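Local atomic coordinates of putative secreted cellulose-binding protein (PDB entry 4OY6), a protein that probably binds cellulose and breaks its chains oxidatively, as a copper-dependent lytic polysaccharide monooxygenase of the AA10 family. Residues P7-R10 and N11-C14; L83-V86 and G87-T91; G121-P124 and A125-A128. All coordinates share one frame; numbering follows the deposited sequence.

Contact 1 of 3, residues P7-R10 and N11-C14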
# COMPACT_ATOMS: atom_id res chain seq x y z
N PRO A 7 6.32 2.78 -6.11
CA PRO A 7 6.46 1.33 -6.13
C PRO A 7 5.09 0.70 -5.88
O PRO A 7 4.42 1.07 -4.93
CB PRO A 7 7.46 1.06 -4.99
CG PRO A 7 7.23 2.17 -4.02
CD PRO A 7 6.84 3.36 -4.85
N ALA A 8 4.69 -0.23 -6.73
CA ALA A 8 3.33 -0.72 -6.73
C ALA A 8 2.88 -1.18 -5.35
O ALA A 8 3.61 -1.91 -4.65
CB ALA A 8 3.19 -1.87 -7.69
N SER A 9 1.65 -0.82 -4.99
CA SER A 9 1.02 -1.35 -3.79
C SER A 9 0.79 -2.85 -3.92
O SER A 9 0.91 -3.43 -5.00
CB SER A 9 -0.30 -0.63 -3.54
OG SER A 9 -1.21 -0.92 -4.59
N ARG A 10 0.43 -3.49 -2.83
CA ARG A 10 0.30 -4.95 -2.85
C ARG A 10 -0.73 -5.41 -3.89
O ARG A 10 -0.49 -6.30 -4.70
CB ARG A 10 -0.03 -5.51 -1.47
CG ARG A 10 1.16 -5.50 -0.54
CD ARG A 10 0.90 -6.16 0.80
NE ARG A 10 2.15 -6.23 1.53
CZ ARG A 10 2.30 -6.67 2.77
NH1 ARG A 10 1.26 -7.05 3.48
NH2 ARG A 10 3.52 -6.69 3.30
N ASN A 11 -1.91 -4.81 -3.84
CA ASN A 11 -2.98 -5.24 -4.73
C ASN A 11 -2.81 -4.69 -6.13
O ASN A 11 -3.09 -5.40 -7.11
CB ASN A 11 -4.38 -5.00 -4.15
CG ASN A 11 -4.76 -3.55 -4.00
OD1 ASN A 11 -3.94 -2.70 -3.67
ND2 ASN A 11 -6.01 -3.29 -4.19
N TYR A 12 -2.35 -3.45 -6.29
CA TYR A 12 -2.05 -2.97 -7.64
C TYR A 12 -0.98 -3.83 -8.31
O TYR A 12 -1.11 -4.16 -9.50
CB TYR A 12 -1.66 -1.48 -7.65
CG TYR A 12 -1.45 -0.95 -9.03
CD1 TYR A 12 -2.54 -0.57 -9.81
CD2 TYR A 12 -0.18 -0.87 -9.58
CE1 TYR A 12 -2.36 -0.10 -11.07
CE2 TYR A 12 0.01 -0.42 -10.87
CZ TYR A 12 -1.11 -0.03 -11.61
OH TYR A 12 -1.00 0.45 -12.90
N GLY A 13 0.05 -4.18 -7.56
CA GLY A 13 1.11 -5.03 -8.10
C GLY A 13 0.60 -6.40 -8.51
O GLY A 13 0.94 -6.88 -9.58
N CYS A 14 -0.23 -7.03 -7.68
CA CYS A 14 -0.79 -8.32 -8.05
C CYS A 14 -1.62 -8.20 -9.33
O CYS A 14 -1.62 -9.13 -10.15
CB CYS A 14 -1.61 -8.93 -6.93
SG CYS A 14 -0.66 -9.46 -5.47
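Ser9 and Tyr12 meet at the first turn of helix 10-18, in a compact example of a serine N-cap. The seryl OG accepts the backbone N-H of Tyr12, with Tyr12 N 3.3 Å from Ser9 OG and a moderately bent angle of 148°. The bond depends on OG sitting between its own backbone N and carbonyl carbon (chi1 65°), which turns it back over the helix start and brings it within 3.1 Å of Tyr12 CB. Beside the cap, Ser9 O receives Gly13 N at 2.8 Å (158°). The same hydroxyl is hydrogen-bonded to Ser3 OG on strand 2-6, so the cap also ties the helix to the strand that starts just after the copper ligand His1.

Arg10 engages the next turn through its backbone: Arg10 O accepts from Cys14 N at 3.1 Å and also lies 3.3 Å from Cys14 SG, disulfide-bonded to Cys34. The Arg10 side chain, extended from CG to NE, leads away to a salt bridge with Asp182 and a hydrogen bond to Leu83 O. Asn11 likewise sends its amide away from the turn, ND2 donating to Ala44 O. Ala8 CB touches the Tyr12 ring edge at CD2, 4.0 Å away.

The cap gives a partner to a first-turn N-H that has no helical carbonyl before it, while the charged and amide groups of Arg10 and Asn11 join the helix to its neighbours.

Contact 2 of 3, residues L83-V86 and G87-T91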
# COMPACT_ATOMS: atom_id res chain seq x y z
N LEU A 83 -4.52 -8.93 1.99
CA LEU A 83 -3.32 -8.10 1.96
C LEU A 83 -2.62 -8.02 3.32
O LEU A 83 -1.49 -7.53 3.41
CB LEU A 83 -3.60 -6.68 1.43
CG LEU A 83 -4.36 -6.62 0.10
CD1 LEU A 83 -4.46 -5.17 -0.32
CD2 LEU A 83 -3.73 -7.50 -0.97
N ASP A 84 -3.30 -8.49 4.38
CA ASP A 84 -2.69 -8.58 5.70
C ASP A 84 -1.90 -9.89 5.90
O ASP A 84 -1.30 -10.09 6.96
CB ASP A 84 -3.76 -8.48 6.78
CG ASP A 84 -4.42 -7.11 6.86
OD1 ASP A 84 -3.74 -6.10 6.59
OD2 ASP A 84 -5.61 -7.07 7.24
N ALA A 85 -1.91 -10.79 4.92
CA ALA A 85 -1.12 -12.01 5.04
C ALA A 85 0.35 -11.67 5.23
O ALA A 85 0.86 -10.68 4.70
CB ALA A 85 -1.32 -12.88 3.82
N VAL A 86 1.02 -12.53 6.00
CA VAL A 86 2.43 -12.38 6.29
C VAL A 86 3.20 -13.42 5.47
O VAL A 86 2.90 -14.62 5.51
CB VAL A 86 2.69 -12.55 7.78
CG1 VAL A 86 4.18 -12.51 8.09
CG2 VAL A 86 1.94 -11.48 8.57
N GLY A 87 4.17 -12.95 4.68
CA GLY A 87 4.92 -13.83 3.81
C GLY A 87 5.73 -13.04 2.83
O GLY A 87 5.81 -11.81 2.93
N PRO A 88 6.34 -13.74 1.87
CA PRO A 88 7.30 -13.12 0.95
C PRO A 88 6.64 -12.37 -0.22
O PRO A 88 6.73 -12.78 -1.38
CB PRO A 88 8.12 -14.33 0.48
CG PRO A 88 7.11 -15.44 0.46
CD PRO A 88 6.30 -15.21 1.71
N TRP A 89 5.97 -11.27 0.11
CA TRP A 89 5.36 -10.40 -0.89
C TRP A 89 6.45 -9.95 -1.86
O TRP A 89 7.57 -9.63 -1.46
CB TRP A 89 4.73 -9.19 -0.23
CG TRP A 89 3.48 -9.53 0.53
CD1 TRP A 89 3.36 -9.85 1.84
CD2 TRP A 89 2.15 -9.52 0.01
NE1 TRP A 89 2.06 -10.09 2.17
CE2 TRP A 89 1.29 -9.91 1.05
CE3 TRP A 89 1.62 -9.26 -1.25
CZ2 TRP A 89 -0.08 -10.02 0.86
CZ3 TRP A 89 0.27 -9.42 -1.43
CH2 TRP A 89 -0.56 -9.79 -0.39
N GLN A 90 6.12 -9.89 -3.14
CA GLN A 90 7.09 -9.43 -4.13
C GLN A 90 7.46 -7.97 -3.93
O GLN A 90 6.56 -7.13 -3.83
CB GLN A 90 6.49 -9.63 -5.52
CG GLN A 90 7.31 -9.12 -6.67
CD GLN A 90 8.59 -9.86 -6.82
OE1 GLN A 90 8.62 -11.08 -6.88
NE2 GLN A 90 9.67 -9.13 -6.84
N THR A 91 8.74 -7.66 -3.87
CA THR A 91 9.19 -6.28 -3.70
C THR A 91 9.49 -5.62 -5.04
O THR A 91 9.67 -6.28 -6.07
CB THR A 91 10.43 -6.23 -2.81
OG1 THR A 91 11.46 -7.07 -3.35
CG2 THR A 91 10.13 -6.66 -1.40
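The indole of Trp89 fills the bend made by Leu83, Ala85 and Gly87, and its polar bond is made at the edge. At the pyrrole edge NE1 donates to Ala85 O, 2.9 Å away, in a nearly straight bond (171°). The oxygen lies in the plane of the ring, so the indole uses its N-H squarely, whereas the donor stands well above the plane of the carbonyl it meets. At the benzo end, Trp89 CH2 is 4.0 Å from Leu83 CD2, the two side chains crossing at about a right angle. That methyl lies on one side of the ring plane, and Ala85 CB, 4.3 Å from Trp89 CZ2, lies on the other. The guanidinium of Arg10 stands over the Leu83 side in a cation-pi contact, and Met33 and Gln36 of helix 32-40 also touch the indole.

What swings the ring back is the backbone between. Pro88 is the centre of an inverse gamma turn, closed by Trp89 N donating to Gly87 O at 2.9 Å. From there Trp89 CG is set beside its own backbone N (chi1 -72°), and the ring points back at the residues just passed.

The arrangement is a loop folded on its own tryptophan: an inverse gamma turn with an indole-to-carbonyl bond, set in the long irregular connection from helix 60-63 to strand 92-93 of the immunoglobulin-like beta-sandwich.

Contact 3 of 3, residues G121-P124 and A125-A128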
# COMPACT_ATOMS: atom_id res chain seq x y z
N GLY A 121 15.27 -3.89 10.95
CA GLY A 121 15.13 -4.96 11.94
C GLY A 121 13.79 -5.66 11.89
O GLY A 121 13.66 -6.78 12.34
N PHE A 122 12.78 -4.98 11.34
CA PHE A 122 11.47 -5.58 11.12
C PHE A 122 11.51 -6.41 9.84
O PHE A 122 11.98 -5.94 8.82
CB PHE A 122 10.42 -4.49 11.00
CG PHE A 122 9.03 -5.02 10.70
CD1 PHE A 122 8.23 -5.50 11.72
CD2 PHE A 122 8.55 -5.05 9.39
CE1 PHE A 122 6.95 -5.97 11.45
CE2 PHE A 122 7.29 -5.53 9.12
CZ PHE A 122 6.50 -6.00 10.14
N ASP A 123 10.99 -7.63 9.91
CA ASP A 123 10.97 -8.55 8.78
C ASP A 123 9.54 -8.73 8.28
O ASP A 123 8.79 -9.53 8.83
CB ASP A 123 11.53 -9.90 9.18
CG ASP A 123 11.49 -10.90 8.05
OD1 ASP A 123 11.24 -10.49 6.88
OD2 ASP A 123 11.72 -12.10 8.33
N PRO A 124 9.15 -8.04 7.20
CA PRO A 124 7.79 -8.21 6.67
C PRO A 124 7.43 -9.60 6.20
O PRO A 124 6.27 -9.92 6.06
CB PRO A 124 7.72 -7.19 5.52
CG PRO A 124 8.85 -6.23 5.77
CD PRO A 124 9.92 -7.08 6.40
N ALA A 125 8.43 -10.42 5.92
CA ALA A 125 8.13 -11.76 5.44
C ALA A 125 7.72 -12.68 6.57
O ALA A 125 7.17 -13.74 6.29
CB ALA A 125 9.34 -12.34 4.71
N THR A 126 8.00 -12.31 7.83
CA THR A 126 7.64 -13.16 8.96
C THR A 126 6.89 -12.47 10.11
O THR A 126 6.46 -13.15 11.04
CB THR A 126 8.89 -13.85 9.57
OG1 THR A 126 9.79 -12.85 10.07
CG2 THR A 126 9.58 -14.74 8.56
N GLN A 127 6.71 -11.16 10.03
CA GLN A 127 6.06 -10.39 11.09
C GLN A 127 4.91 -9.56 10.55
O GLN A 127 5.02 -8.96 9.47
CB GLN A 127 7.06 -9.44 11.72
CG GLN A 127 8.26 -10.13 12.35
CD GLN A 127 9.17 -9.12 13.02
OE1 GLN A 127 10.13 -8.66 12.43
NE2 GLN A 127 8.83 -8.72 14.24
N ALA A 128 3.81 -9.52 11.31
CA ALA A 128 2.67 -8.68 10.96
C ALA A 128 3.03 -7.20 11.11
O ALA A 128 3.76 -6.81 12.05
CB ALA A 128 1.50 -9.00 11.87
O HOH W 1 4.26 -8.34 6.85
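Asp123 uses both its backbone and its carboxylate to fold the following four residues into a tight turn. Backbone bonds come first. Thr126 N, 3.1 Å from Asp123 O, closes a type I beta turn over Pro124 and Ala125, coming from well above the carbonyl plane. Gln127 N reaches the same oxygen at 2.9 Å, in a bent bond nearly along the C=O axis. Two donors thus share one carbonyl oxygen.

Side-chain hydrogen bonds reinforce the bend from outside. With CG anti to the backbone N (chi1 178°), the Asp123 carboxylate extends over the turn. Its OD1 accepts from Ala125 N at 3.0 Å, which makes an Asx turn, and its OD2 accepts the Thr126 hydroxyl, with Thr126 OG1 2.7 Å away. Both donors approach from above the carboxylate plane. Gln127 answers from the far end: its side chain, extended beyond CG, runs back along the loop so that OE1 receives Asp123 N at 2.9 Å in an almost straight bond (170°).

Van der Waals and water-mediated contacts complete the set. The Phe122 ring and the Gln127 side chain slide past each other in opposite directions, ring and amide planes 33° apart, with Phe122 CE1 3.5 Å from Gln127 CB. Phe122 CZ comes to 3.4 Å from Gln127 O, and Ala128 O meets the ring edge at Phe122 CE1, 3.4 Å away. One water donates to both Pro124 O and Gln127 O, linking a carbonyl within the turn to one just beyond it.

The loop joins strands 110-118 and 134-139, an antiparallel pair. Phe122 turns in against Leu129 and Glu133, just before the second strand, and Pro124 rests on Arg161 and Val163 of strand 161-170.

The three local turns run from interior to surface. Contact 1 is the most central and largely buried, contact 2 is buried apart from the exposed Val86, and contact 3 lies farthest out, about 16 Å from the chain centre to its own centre. Contacts 1 and 2 interlock through Arg10 and Asn11 of the helix start and Leu83 and Trp89 of the loop. Contact 2 meets contact 3 through the methyls of Val86, packed on Thr126 and Ala128, whereas contacts 1 and 3 do not touch. Chemistry follows place: a helix cap inside, an indole bond in between, and a carboxylate-and-water network outside.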